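Local coordinates for protein integral membrane indolylacetylinositol arabinosyltransferase EmbB (Mycolicibacterium smegmatis MC2 155, PDB 7BVC) that probably transfers arabinose units in the polymerisation of the arabinan of mycobacterial cell-wall arabinogalactan, and binds the drug ethambutol, at residues B[75-80]-B[209-214]; B[150-155]-B[185-190]; B[885-890]-B[922-927]; B[900-905]-B[916-921]. One frame throughout, in Å; residues are numbered along the deposited sequence.

Contact 1: B[75-80]-B[209-214]; sequences APLELT and EIDTRF
Glu209, Leu77 and Asp211 bury the most surface where 75-80 meets 209-214, and they illustrate how two irregular chains can be joined by one good backbone bond and one well-placed side chain. The bond runs from Leu77 N to Glu209 O, 3.0 Å long and nearly straight at 173°. Beyond it the Leu77 side chain crosses Asp211 at about a right angle, and its CD2 methyl lies against the carboxylate group, nearest OD2 of Asp211 (3.3 Å). Within its own segment that carboxylate forms a long, weak salt bridge with Arg213 (NH2 to OD2, 3.5 Å), with Asp211 OD1 in the plane of the guanidinium. Arg213 NH2 also donates to Gly1076 O, near the end of the chain. Glu209, with CG anti to its backbone N (chi1 -179°), sends its carboxylate alongside that of Glu78; the two OE1 atoms are 3.9 Å apart, like charges whose repulsion is probably eased by solvent, Glu78 being exposed and Glu209 partly so. Both segments are loops of the concanavalin-like domain: 75-80 leads into strand 80-84, whereas the loop holding 209-214 links strands 205-207 and 216-218, with Ile210 hydrogen-bonded through its backbone to Ala54.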
loop_
_atom_site.group_PDB
_atom_site.type_symbol
_atom_site.label_atom_id
_atom_site.label_comp_id
_atom_site.label_asym_id
_atom_site.label_seq_id
_atom_site.Cartn_x
_atom_site.Cartn_y
_atom_site.Cartn_z
ATOM N N ALA B 75 -11.164 -5.743 -31.935
ATOM C CA ALA B 75 -10.973 -6.985 -32.673
ATOM C C ALA B 75 -12.275 -7.421 -33.331
ATOM O O ALA B 75 -13.341 -7.349 -32.708
ATOM C CB ALA B 75 -10.453 -8.090 -31.755
ATOM N N PRO B 76 -12.232 -7.875 -34.580
ATOM C CA PRO B 76 -13.461 -8.323 -35.246
ATOM C C PRO B 76 -13.827 -9.751 -34.882
ATOM O O PRO B 76 -13.165 -10.376 -34.048
ATOM C CB PRO B 76 -13.105 -8.194 -36.728
ATOM C CG PRO B 76 -11.644 -8.485 -36.761
ATOM C CD PRO B 76 -11.065 -7.948 -35.473
ATOM N N LEU B 77 -14.887 -10.275 -35.494
ATOM C CA LEU B 77 -15.202 -11.695 -35.385
ATOM C C LEU B 77 -14.437 -12.517 -36.414
ATOM O O LEU B 77 -13.783 -13.504 -36.065
ATOM C CB LEU B 77 -16.706 -11.925 -35.553
ATOM C CG LEU B 77 -17.640 -11.448 -34.448
ATOM C CD1 LEU B 77 -19.083 -11.649 -34.867
ATOM C CD2 LEU B 77 -17.345 -12.206 -33.171
ATOM N N GLU B 78 -14.515 -12.123 -37.682
ATOM C CA GLU B 78 -13.851 -12.820 -38.770
ATOM C C GLU B 78 -13.233 -11.798 -39.707
ATOM O O GLU B 78 -13.749 -10.689 -39.864
ATOM C CB GLU B 78 -14.827 -13.716 -39.546
ATOM C CG GLU B 78 -15.573 -14.724 -38.688
ATOM C CD GLU B 78 -16.844 -15.223 -39.345
ATOM O OE1 GLU B 78 -17.895 -15.245 -38.672
ATOM O OE2 GLU B 78 -16.791 -15.595 -40.536
ATOM N N LEU B 79 -12.120 -12.176 -40.331
ATOM C CA LEU B 79 -11.447 -11.324 -41.304
ATOM C C LEU B 79 -11.016 -12.192 -42.473
ATOM O O LEU B 79 -10.169 -13.074 -42.310
ATOM C CB LEU B 79 -10.243 -10.612 -40.680
ATOM C CG LEU B 79 -9.563 -9.492 -41.472
ATOM C CD1 LEU B 79 -8.937 -8.499 -40.517
ATOM C CD2 LEU B 79 -8.507 -10.026 -42.423
ATOM N N THR B 80 -11.589 -11.942 -43.647
ATOM C CA THR B 80 -11.262 -12.695 -44.852
ATOM C C THR B 80 -10.761 -11.724 -45.907
ATOM O O THR B 80 -11.482 -10.799 -46.295
ATOM C CB THR B 80 -12.475 -13.469 -45.378
ATOM O OG1 THR B 80 -13.331 -12.578 -46.102
ATOM C CG2 THR B 80 -13.254 -14.091 -44.232
ATOM N N GLU B 209 -15.769 -8.052 -39.931
ATOM C CA GLU B 209 -17.111 -8.230 -39.383
ATOM C C GLU B 209 -17.109 -7.731 -37.945
ATOM O O GLU B 209 -16.481 -8.342 -37.076
ATOM C CB GLU B 209 -17.551 -9.686 -39.456
ATOM C CG GLU B 209 -18.941 -9.926 -38.914
ATOM C CD GLU B 209 -19.573 -11.180 -39.475
ATOM O OE1 GLU B 209 -18.915 -11.864 -40.288
ATOM O OE2 GLU B 209 -20.728 -11.481 -39.105
ATOM N N ILE B 210 -17.818 -6.629 -37.698
ATOM C CA ILE B 210 -17.787 -5.995 -36.389
ATOM C C ILE B 210 -18.531 -6.858 -35.377
ATOM O O ILE B 210 -19.475 -7.584 -35.713
ATOM C CB ILE B 210 -18.388 -4.579 -36.457
ATOM C CG1 ILE B 210 -18.051 -3.910 -37.791
ATOM C CG2 ILE B 210 -17.881 -3.732 -35.307
ATOM C CD1 ILE B 210 -16.574 -3.721 -38.041
ATOM N N ASP B 211 -18.102 -6.777 -34.118
ATOM C CA ASP B 211 -18.694 -7.560 -33.036
ATOM C C ASP B 211 -19.695 -6.687 -32.285
ATOM O O ASP B 211 -19.423 -6.164 -31.205
ATOM C CB ASP B 211 -17.612 -8.102 -32.112
ATOM C CG ASP B 211 -18.048 -9.351 -31.386
ATOM O OD1 ASP B 211 -19.245 -9.695 -31.468
ATOM O OD2 ASP B 211 -17.197 -9.993 -30.738
ATOM N N THR B 212 -20.877 -6.536 -32.877
ATOM C CA THR B 212 -21.966 -5.780 -32.263
ATOM C C THR B 212 -22.911 -6.772 -31.592
ATOM O O THR B 212 -23.967 -7.122 -32.113
ATOM C CB THR B 212 -22.687 -4.931 -33.303
ATOM O OG1 THR B 212 -23.290 -5.786 -34.281
ATOM C CG2 THR B 212 -21.708 -4.005 -33.995
ATOM N N ARG B 213 -22.514 -7.225 -30.404
ATOM C CA ARG B 213 -23.292 -8.201 -29.656
ATOM C C ARG B 213 -24.067 -7.599 -28.497
ATOM O O ARG B 213 -24.956 -8.269 -27.961
ATOM C CB ARG B 213 -22.381 -9.318 -29.126
ATOM C CG ARG B 213 -21.487 -8.899 -27.980
ATOM C CD ARG B 213 -20.831 -10.101 -27.334
ATOM N NE ARG B 213 -19.984 -10.824 -28.275
ATOM C CZ ARG B 213 -19.390 -11.981 -28.007
ATOM N NH1 ARG B 213 -19.552 -12.551 -26.821
ATOM N NH2 ARG B 213 -18.638 -12.569 -28.924
ATOM N N PHE B 214 -23.758 -6.371 -28.091
ATOM C CA PHE B 214 -24.508 -5.681 -27.053
ATOM C C PHE B 214 -25.551 -4.728 -27.619
ATOM O O PHE B 214 -26.304 -4.127 -26.850
ATOM C CB PHE B 214 -23.557 -4.913 -26.133
ATOM C CG PHE B 214 -22.391 -5.723 -25.647
ATOM C CD1 PHE B 214 -22.560 -6.687 -24.670
ATOM C CD2 PHE B 214 -21.123 -5.511 -26.157
ATOM C CE1 PHE B 214 -21.487 -7.430 -24.218
ATOM C CE2 PHE B 214 -20.048 -6.251 -25.708
ATOM C CZ PHE B 214 -20.232 -7.211 -24.738
#

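Contact 2: B[150-155]-B[185-190]; sequences ITSNLD and LRPAIV
Leu185 and Arg186 meet Ser152 in the concanavalin-like domain, where the loop between strands 147-149 and 157-159 lies against the loop between strands 178-180 and 191-192. The case shows that loops of a beta-rich domain can be fitted together by van der Waals contact, while the Leu185 carbonyl and the NE and carbonyl of Arg186 find their hydrogen bonds outside the two segments. Leu185 takes part through its carbonyl, which faces the Ser152 hydroxyl at a distance too long for bonding and has a weak hydrogen bond from Thr157 OG1 instead. Arg186, next in sequence, buries the most surface of any residue here. Its side chain is bent at chi2 and chi3 (-147° and -71°), and this brings the aliphatic part past the backbone of Asn153, with CD of Arg186 4.1 Å from Asn153 O, before the guanidinium reaches Leu154. NE of Arg186 is held by the carbonyl oxygen of Pro76, a bond consistent with the bent course of the chain, while the Arg186 carbonyl accepts from Arg128 NE. Pro187 follows, and its ring carbon CD stands 3.9 Å from Ser152 OG; the Pro187 side chain also touches Met114 of strand 114-118. Ser152 OG lies anti to its backbone N (chi1 179°), which carries it among Leu185 O, Arg186 CA and Pro187 CD. At the other end of the contact, Leu154 starts out pointing away from the 185-190 segment, yet its tip returns: methyl CD2 lies 3.3 Å from NH1 of Arg186.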
loop_
_atom_site.group_PDB
_atom_site.type_symbol
_atom_site.label_atom_id
_atom_site.label_comp_id
_atom_site.label_asym_id
_atom_site.label_seq_id
_atom_site.Cartn_x
_atom_site.Cartn_y
_atom_site.Cartn_z
ATOM N N ILE B 150 -6.163 -14.837 -46.613
ATOM C CA ILE B 150 -5.508 -14.527 -45.343
ATOM C C ILE B 150 -6.468 -14.716 -44.175
ATOM O O ILE B 150 -6.512 -13.892 -43.254
ATOM C CB ILE B 150 -4.918 -13.107 -45.371
ATOM C CG1 ILE B 150 -4.302 -12.829 -46.741
ATOM C CG2 ILE B 150 -3.826 -12.957 -44.326
ATOM C CD1 ILE B 150 -3.733 -11.443 -46.885
ATOM N N THR B 151 -7.268 -15.783 -44.223
ATOM C CA THR B 151 -8.397 -15.951 -43.312
ATOM C C THR B 151 -7.957 -15.884 -41.851
ATOM O O THR B 151 -6.874 -16.351 -41.491
ATOM C CB THR B 151 -9.093 -17.290 -43.591
ATOM O OG1 THR B 151 -9.493 -17.341 -44.965
ATOM C CG2 THR B 151 -10.325 -17.453 -42.721
ATOM N N SER B 152 -8.803 -15.283 -41.014
ATOM C CA SER B 152 -8.522 -15.167 -39.584
ATOM C C SER B 152 -9.834 -15.187 -38.818
ATOM O O SER B 152 -10.646 -14.269 -38.959
ATOM C CB SER B 152 -7.741 -13.888 -39.283
ATOM O OG SER B 152 -7.495 -13.757 -37.894
ATOM N N ASN B 153 -10.040 -16.221 -38.010
ATOM C CA ASN B 153 -11.275 -16.384 -37.248
ATOM C C ASN B 153 -10.950 -17.127 -35.956
ATOM O O ASN B 153 -9.786 -17.214 -35.550
ATOM C CB ASN B 153 -12.343 -17.092 -38.097
ATOM C CG ASN B 153 -11.801 -18.300 -38.827
ATOM O OD1 ASN B 153 -10.676 -18.733 -38.583
ATOM N ND2 ASN B 153 -12.598 -18.851 -39.731
ATOM N N LEU B 154 -11.984 -17.661 -35.298
ATOM C CA LEU B 154 -11.817 -18.359 -34.030
ATOM C C LEU B 154 -11.053 -19.669 -34.160
ATOM O O LEU B 154 -10.625 -20.217 -33.139
ATOM C CB LEU B 154 -13.182 -18.637 -33.397
ATOM C CG LEU B 154 -14.004 -17.458 -32.879
ATOM C CD1 LEU B 154 -15.394 -17.926 -32.493
ATOM C CD2 LEU B 154 -13.316 -16.830 -31.687
ATOM N N ASP B 155 -10.877 -20.187 -35.376
ATOM C CA ASP B 155 -10.091 -21.403 -35.555
ATOM C C ASP B 155 -8.599 -21.092 -35.557
ATOM O O ASP B 155 -7.820 -21.735 -34.847
ATOM C CB ASP B 155 -10.494 -22.102 -36.853
ATOM C CG ASP B 155 -11.905 -22.646 -36.802
ATOM O OD1 ASP B 155 -12.369 -22.990 -35.695
ATOM O OD2 ASP B 155 -12.551 -22.726 -37.866
ATOM N N LEU B 185 -5.125 -14.633 -32.119
ATOM C CA LEU B 185 -4.321 -13.979 -33.142
ATOM C C LEU B 185 -5.175 -13.124 -34.072
ATOM O O LEU B 185 -4.826 -12.925 -35.237
ATOM C CB LEU B 185 -3.531 -15.011 -33.946
ATOM C CG LEU B 185 -2.156 -15.424 -33.415
ATOM C CD1 LEU B 185 -1.384 -16.179 -34.480
ATOM C CD2 LEU B 185 -1.368 -14.216 -32.942
ATOM N N ARG B 186 -6.296 -12.624 -33.577
ATOM C CA ARG B 186 -7.151 -11.769 -34.389
ATOM C C ARG B 186 -6.656 -10.328 -34.310
ATOM O O ARG B 186 -6.517 -9.787 -33.210
ATOM C CB ARG B 186 -8.600 -11.862 -33.926
ATOM C CG ARG B 186 -9.101 -13.288 -33.815
ATOM C CD ARG B 186 -10.579 -13.404 -34.136
ATOM N NE ARG B 186 -11.423 -12.822 -33.098
ATOM C CZ ARG B 186 -11.612 -13.356 -31.896
ATOM N NH1 ARG B 186 -11.011 -14.488 -31.563
ATOM N NH2 ARG B 186 -12.402 -12.751 -31.020
ATOM N N PRO B 187 -6.385 -9.684 -35.442
ATOM C CA PRO B 187 -5.739 -8.368 -35.410
ATOM C C PRO B 187 -6.664 -7.302 -34.847
ATOM O O PRO B 187 -7.879 -7.468 -34.745
ATOM C CB PRO B 187 -5.419 -8.106 -36.883
ATOM C CG PRO B 187 -6.456 -8.872 -37.619
ATOM C CD PRO B 187 -6.692 -10.116 -36.815
ATOM N N ALA B 188 -6.054 -6.180 -34.474
ATOM C CA ALA B 188 -6.776 -5.014 -33.986
ATOM C C ALA B 188 -7.080 -4.106 -35.170
ATOM O O ALA B 188 -6.163 -3.680 -35.879
ATOM C CB ALA B 188 -5.968 -4.269 -32.926
ATOM N N ILE B 189 -8.351 -3.818 -35.382
ATOM C CA ILE B 189 -8.783 -3.064 -36.551
ATOM C C ILE B 189 -8.915 -1.592 -36.197
ATOM O O ILE B 189 -9.559 -1.224 -35.209
ATOM C CB ILE B 189 -10.107 -3.619 -37.104
ATOM C CG1 ILE B 189 -9.988 -5.117 -37.372
ATOM C CG2 ILE B 189 -10.500 -2.886 -38.375
ATOM C CD1 ILE B 189 -9.123 -5.453 -38.547
ATOM N N VAL B 190 -8.286 -0.749 -37.011
ATOM C CA VAL B 190 -8.527 0.689 -36.993
ATOM C C VAL B 190 -8.999 1.212 -38.338
ATOM O O VAL B 190 -9.772 2.188 -38.388
ATOM C CB VAL B 190 -7.252 1.437 -36.533
ATOM C CG1 VAL B 190 -7.300 2.908 -36.891
ATOM C CG2 VAL B 190 -7.052 1.264 -35.039
#

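Contact 3: B[885-890]-B[922-927]; sequences LEYATR and EIPDDA
Ala888 and Ala927 bring the two backbones together without a conventional hydrogen bond: CA of Ala927 sits 3.2 Å from Ala888 O in a CA-H...O contact, with an angle at the hydrogen of 141°, near Thr889 and Ala927, whose CA atoms are the nearest pair. The side chains then show how one aromatic ring on a strand can gather a loop around it. Tyr887 has CG set between its backbone N and carbonyl carbon (chi1 51°), and the ring is turned to the loop, one face to Pro924. The proline crosses it at about a right angle and puts CD over that face, 4.0 Å from the ring centroid and 28° off the normal, a CH-pi contact. Ile923 slides past the tyrosine in the opposite direction, its CG2 methyl 3.9 Å from Tyr887 CB, while its other branch extends CD1 to 4.3 Å from Leu885 CD2. The Ala927 methyl adds to the apolar cluster beside Tyr887 CB. At the exposed end OD2 of Asp926 comes near Thr889 CB (4.0 Å), a plain packing contact, and the carboxylate is near the Arg890 guanidinium without touching it. The contact thus lays the loop between strands 914-918 and 929-936 along strand 882-889 of the C-terminal domain. Strand 929-936 is the direct neighbour of 882-889 in its antiparallel sheet, and Leu885 also packs on Val860 and Ile862 of strand 860-866.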
loop_
_atom_site.group_PDB
_atom_site.type_symbol
_atom_site.label_atom_id
_atom_site.label_comp_id
_atom_site.label_asym_id
_atom_site.label_seq_id
_atom_site.Cartn_x
_atom_site.Cartn_y
_atom_site.Cartn_z
ATOM N N LEU B 885 14.570 37.237 -13.896
ATOM C CA LEU B 885 14.204 38.175 -14.952
ATOM C C LEU B 885 14.460 39.587 -14.448
ATOM O O LEU B 885 13.761 40.056 -13.546
ATOM C CB LEU B 885 12.744 38.000 -15.348
ATOM C CG LEU B 885 12.369 38.549 -16.718
ATOM C CD1 LEU B 885 12.695 37.520 -17.779
ATOM C CD2 LEU B 885 10.904 38.939 -16.768
ATOM N N GLU B 886 15.445 40.262 -15.029
ATOM C CA GLU B 886 15.739 41.640 -14.668
ATOM C C GLU B 886 15.033 42.592 -15.622
ATOM O O GLU B 886 15.007 42.368 -16.834
ATOM C CB GLU B 886 17.246 41.894 -14.695
ATOM C CG GLU B 886 17.951 41.559 -13.398
ATOM C CD GLU B 886 19.117 42.480 -13.119
ATOM O OE1 GLU B 886 19.450 43.299 -14.000
ATOM O OE2 GLU B 886 19.699 42.391 -12.020
ATOM N N TYR B 887 14.454 43.654 -15.068
ATOM C CA TYR B 887 13.783 44.675 -15.857
ATOM C C TYR B 887 14.451 46.021 -15.626
ATOM O O TYR B 887 14.837 46.352 -14.502
ATOM C CB TYR B 887 12.290 44.755 -15.523
ATOM C CG TYR B 887 11.963 44.873 -14.052
ATOM C CD1 TYR B 887 11.919 46.109 -13.426
ATOM C CD2 TYR B 887 11.673 43.746 -13.296
ATOM C CE1 TYR B 887 11.608 46.220 -12.088
ATOM C CE2 TYR B 887 11.363 43.847 -11.956
ATOM C CZ TYR B 887 11.333 45.087 -11.357
ATOM O OH TYR B 887 11.024 45.192 -10.021
ATOM N N ALA B 888 14.586 46.790 -16.700
ATOM C CA ALA B 888 15.322 48.045 -16.693
ATOM C C ALA B 888 14.365 49.226 -16.807
ATOM O O ALA B 888 13.157 49.067 -16.995
ATOM C CB ALA B 888 16.352 48.066 -17.825
ATOM N N THR B 889 14.927 50.430 -16.684
ATOM C CA THR B 889 14.182 51.673 -16.833
ATOM C C THR B 889 14.969 52.604 -17.746
ATOM O O THR B 889 16.087 52.295 -18.170
ATOM C CB THR B 889 13.917 52.350 -15.481
ATOM O OG1 THR B 889 15.089 53.062 -15.066
ATOM C CG2 THR B 889 13.546 51.328 -14.416
ATOM N N ARG B 890 14.378 53.755 -18.053
ATOM C CA ARG B 890 15.019 54.766 -18.881
ATOM C C ARG B 890 15.768 55.772 -18.011
ATOM O O ARG B 890 15.954 55.578 -16.806
ATOM C CB ARG B 890 13.995 55.486 -19.756
ATOM C CG ARG B 890 13.585 54.753 -21.012
ATOM C CD ARG B 890 12.501 55.529 -21.732
ATOM N NE ARG B 890 11.243 55.511 -20.993
ATOM C CZ ARG B 890 10.202 56.287 -21.274
ATOM N NH1 ARG B 890 10.271 57.149 -22.279
ATOM N NH2 ARG B 890 9.095 56.204 -20.552
ATOM N N GLU B 922 3.930 42.326 -11.544
ATOM C CA GLU B 922 5.148 42.586 -10.785
ATOM C C GLU B 922 6.011 43.624 -11.487
ATOM O O GLU B 922 6.520 44.559 -10.856
ATOM C CB GLU B 922 5.930 41.287 -10.588
ATOM C CG GLU B 922 5.064 40.065 -10.339
ATOM C CD GLU B 922 4.711 39.888 -8.879
ATOM O OE1 GLU B 922 5.142 40.721 -8.055
ATOM O OE2 GLU B 922 4.001 38.913 -8.553
ATOM N N ILE B 923 6.194 43.471 -12.794
ATOM C CA ILE B 923 6.951 44.418 -13.604
ATOM C C ILE B 923 6.184 45.734 -13.649
ATOM O O ILE B 923 5.031 45.760 -14.105
ATOM C CB ILE B 923 7.200 43.861 -15.014
ATOM C CG1 ILE B 923 7.465 42.357 -14.946
ATOM C CG2 ILE B 923 8.369 44.559 -15.669
ATOM C CD1 ILE B 923 7.617 41.704 -16.296
ATOM N N PRO B 924 6.771 46.845 -13.191
ATOM C CA PRO B 924 6.029 48.114 -13.155
ATOM C C PRO B 924 5.715 48.659 -14.538
ATOM O O PRO B 924 6.083 48.057 -15.552
ATOM C CB PRO B 924 6.972 49.047 -12.386
ATOM C CG PRO B 924 8.327 48.457 -12.580
ATOM C CD PRO B 924 8.121 46.976 -12.623
ATOM N N ASP B 925 5.034 49.799 -14.593
ATOM C CA ASP B 925 4.647 50.404 -15.859
ATOM C C ASP B 925 5.736 51.299 -16.436
ATOM O O ASP B 925 5.557 51.857 -17.523
ATOM C CB ASP B 925 3.346 51.198 -15.684
ATOM C CG ASP B 925 2.773 51.691 -17.001
ATOM O OD1 ASP B 925 3.001 51.029 -18.037
ATOM O OD2 ASP B 925 2.101 52.743 -17.002
ATOM N N ASP B 926 6.869 51.436 -15.751
ATOM C CA ASP B 926 7.984 52.223 -16.255
ATOM C C ASP B 926 9.121 51.337 -16.750
ATOM O O ASP B 926 10.138 51.850 -17.227
ATOM C CB ASP B 926 8.474 53.187 -15.168
ATOM C CG ASP B 926 9.267 54.356 -15.727
ATOM O OD1 ASP B 926 8.700 55.466 -15.807
ATOM O OD2 ASP B 926 10.460 54.184 -16.055
ATOM N N ALA B 927 8.961 50.018 -16.671
ATOM C CA ALA B 927 9.978 49.110 -17.179
ATOM C C ALA B 927 10.091 49.234 -18.690
ATOM O O ALA B 927 9.089 49.359 -19.398
ATOM C CB ALA B 927 9.652 47.671 -16.791
#

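Contact 4: B[900-905]-B[916-921]; sequences GRVTPY and LRYPRS
Apolar packing carries most of the contact between Tyr918 and the Val902-Pro904 run, a worked example of tyrosine-proline pairs between a strand and a loop. Tyr918 points its ring edge at the backbone carbonyl carbon of Thr903, and along the ring Pro904 lies side by side with it, pointing the same way, CB of the proline 3.6 Å from Tyr918 CE1. Val902 slides past in the opposite direction, its CG1 at 3.7 Å from CD1 of Tyr918. CB of Pro904 also meets CB of Leu916, 3.7 Å away. A second tyrosine-proline pair repeats the theme differently: Pro919 crosses Tyr905 at about a right angle and sets CD at the edge of that ring, near its plane, 3.8 Å from CE2. Tyr905 also meets Arg917 alongside the backbone, where their CB atoms are neighbours. Polar ties are few and soft. Tyr905 N gives a weak hydrogen bond to Arg917 O (3.3 Å, 128°), and the same carbonyl receives a CA-H...O contact from Pro904 CA at 3.5 Å. Segment 900-905 thus joins edge strand 914-918 of one four-stranded antiparallel sheet to strand 882-889 of another, Val902 being hydrogen-bonded through its backbone to Leu885 and packed on Tyr887, while Leu916 and Tyr918 pack on strand 860-866. Such packing between two antiparallel sheets is consistent with a beta-sandwich-like build of the C-terminal domain.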
loop_
_atom_site.group_PDB
_atom_site.type_symbol
_atom_site.label_atom_id
_atom_site.label_comp_id
_atom_site.label_asym_id
_atom_site.label_seq_id
_atom_site.Cartn_x
_atom_site.Cartn_y
_atom_site.Cartn_z
ATOM N N GLY B 900 15.698 45.695 -10.538
ATOM C CA GLY B 900 14.590 44.791 -10.303
ATOM C C GLY B 900 14.932 43.362 -10.674
ATOM O O GLY B 900 15.929 43.074 -11.330
ATOM N N ARG B 901 14.055 42.460 -10.235
ATOM C CA ARG B 901 14.220 41.031 -10.457
ATOM C C ARG B 901 12.919 40.327 -10.104
ATOM O O ARG B 901 12.277 40.673 -9.109
ATOM C CB ARG B 901 15.374 40.469 -9.618
ATOM C CG ARG B 901 15.689 39.013 -9.889
ATOM C CD ARG B 901 17.026 38.616 -9.288
ATOM N NE ARG B 901 18.151 39.112 -10.075
ATOM C CZ ARG B 901 18.857 40.194 -9.768
ATOM N NH1 ARG B 901 18.556 40.898 -8.685
ATOM N NH2 ARG B 901 19.864 40.570 -10.541
ATOM N N VAL B 902 12.536 39.348 -10.920
ATOM C CA VAL B 902 11.310 38.583 -10.726
ATOM C C VAL B 902 11.660 37.103 -10.656
ATOM O O VAL B 902 12.516 36.624 -11.406
ATOM C CB VAL B 902 10.287 38.845 -11.852
ATOM C CG1 VAL B 902 8.943 38.230 -11.502
ATOM C CG2 VAL B 902 10.143 40.335 -12.112
ATOM N N THR B 903 10.989 36.374 -9.741
ATOM C CA THR B 903 11.163 34.942 -9.556
ATOM C C THR B 903 10.050 34.170 -10.256
ATOM O O THR B 903 8.903 34.626 -10.305
ATOM C CB THR B 903 11.171 34.585 -8.068
ATOM O OG1 THR B 903 9.831 34.607 -7.563
ATOM C CG2 THR B 903 12.023 35.574 -7.287
ATOM N N PRO B 904 10.346 32.992 -10.798
ATOM C CA PRO B 904 9.398 32.320 -11.688
ATOM C C PRO B 904 8.320 31.546 -10.941
ATOM O O PRO B 904 8.358 31.365 -9.723
ATOM C CB PRO B 904 10.296 31.370 -12.482
ATOM C CG PRO B 904 11.361 31.013 -11.519
ATOM C CD PRO B 904 11.625 32.264 -10.717
ATOM N N TYR B 905 7.348 31.080 -11.719
ATOM C CA TYR B 905 6.258 30.233 -11.247
ATOM C C TYR B 905 6.435 28.857 -11.880
ATOM O O TYR B 905 5.952 28.608 -12.989
ATOM C CB TYR B 905 4.903 30.833 -11.612
ATOM C CG TYR B 905 4.348 31.806 -10.603
ATOM C CD1 TYR B 905 3.965 31.386 -9.339
ATOM C CD2 TYR B 905 4.187 33.146 -10.924
ATOM C CE1 TYR B 905 3.449 32.275 -8.420
ATOM C CE2 TYR B 905 3.674 34.042 -10.012
ATOM C CZ TYR B 905 3.308 33.603 -8.763
ATOM O OH TYR B 905 2.797 34.500 -7.855
ATOM N N LEU B 916 8.349 28.964 -17.423
ATOM C CA LEU B 916 8.503 29.808 -16.250
ATOM C C LEU B 916 7.669 31.060 -16.468
ATOM O O LEU B 916 7.815 31.730 -17.497
ATOM C CB LEU B 916 9.968 30.187 -16.025
ATOM C CG LEU B 916 11.064 29.156 -16.312
ATOM C CD1 LEU B 916 12.425 29.703 -15.918
ATOM C CD2 LEU B 916 10.797 27.837 -15.618
ATOM N N ARG B 917 6.805 31.366 -15.503
ATOM C CA ARG B 917 5.829 32.440 -15.618
ATOM C C ARG B 917 6.301 33.674 -14.862
ATOM O O ARG B 917 6.845 33.571 -13.761
ATOM C CB ARG B 917 4.467 32.004 -15.072
ATOM C CG ARG B 917 3.719 30.988 -15.922
ATOM C CD ARG B 917 4.124 29.569 -15.569
ATOM N NE ARG B 917 3.387 28.574 -16.340
ATOM C CZ ARG B 917 2.391 27.845 -15.852
ATOM N NH1 ARG B 917 2.012 27.998 -14.592
ATOM N NH2 ARG B 917 1.774 26.961 -16.623
ATOM N N TYR B 918 6.080 34.842 -15.460
ATOM C CA TYR B 918 6.334 36.123 -14.806
ATOM C C TYR B 918 5.141 37.018 -15.110
ATOM O O TYR B 918 5.018 37.538 -16.231
ATOM C CB TYR B 918 7.636 36.757 -15.291
ATOM C CG TYR B 918 8.840 35.850 -15.194
ATOM C CD1 TYR B 918 9.415 35.559 -13.967
ATOM C CD2 TYR B 918 9.401 35.287 -16.329
ATOM C CE1 TYR B 918 10.515 34.734 -13.875
ATOM C CE2 TYR B 918 10.499 34.457 -16.246
ATOM C CZ TYR B 918 11.050 34.185 -15.015
ATOM O OH TYR B 918 12.146 33.360 -14.922
ATOM N N PRO B 919 4.226 37.194 -14.161
ATOM C CA PRO B 919 3.079 38.068 -14.409
ATOM C C PRO B 919 3.527 39.505 -14.595
ATOM O O PRO B 919 4.438 39.988 -13.920
ATOM C CB PRO B 919 2.230 37.906 -13.144
ATOM C CG PRO B 919 3.188 37.442 -12.102
ATOM C CD PRO B 919 4.193 36.599 -12.815
ATOM N N ARG B 920 2.873 40.194 -15.526
ATOM C CA ARG B 920 3.251 41.568 -15.823
ATOM C C ARG B 920 2.699 42.565 -14.810
ATOM O O ARG B 920 2.744 43.773 -15.061
ATOM C CB ARG B 920 2.806 41.954 -17.235
ATOM C CG ARG B 920 3.822 42.831 -17.948
ATOM C CD ARG B 920 3.219 43.586 -19.112
ATOM N NE ARG B 920 2.772 42.696 -20.176
ATOM C CZ ARG B 920 2.323 43.118 -21.351
ATOM N NH1 ARG B 920 2.266 44.415 -21.614
ATOM N NH2 ARG B 920 1.935 42.244 -22.267
ATOM N N SER B 921 2.182 42.090 -13.680
ATOM C CA SER B 921 1.814 42.974 -12.583
ATOM C C SER B 921 2.989 43.264 -11.664
ATOM O O SER B 921 3.041 44.342 -11.059
ATOM C CB SER B 921 0.665 42.364 -11.774
ATOM O OG SER B 921 1.045 41.124 -11.202
#

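Overall arrangement
The four contacts fall into two pairs. Contacts 1 and 2 adjoin in the concanavalin-like domain, their centres about 9 Å apart, and share a bond of Pro76 O with Arg186 NE; contact 2 is nested within the chain loop closed by contact 1. Contacts 3 and 4 adjoin likewise in the C-terminal domain, about 11 Å between centres, tied by the probable backbone bond between Leu885 O and Val902 N. The pairs lie far apart, their nearest atoms about 33 Å or more from each other. Contacts 1, 2 and 4 are mostly buried, contact 3 partly so. Contact 1 has one straight backbone bond, contact 2 only packing round Arg186, contacts 3 and 4 chiefly tyrosine-proline packing.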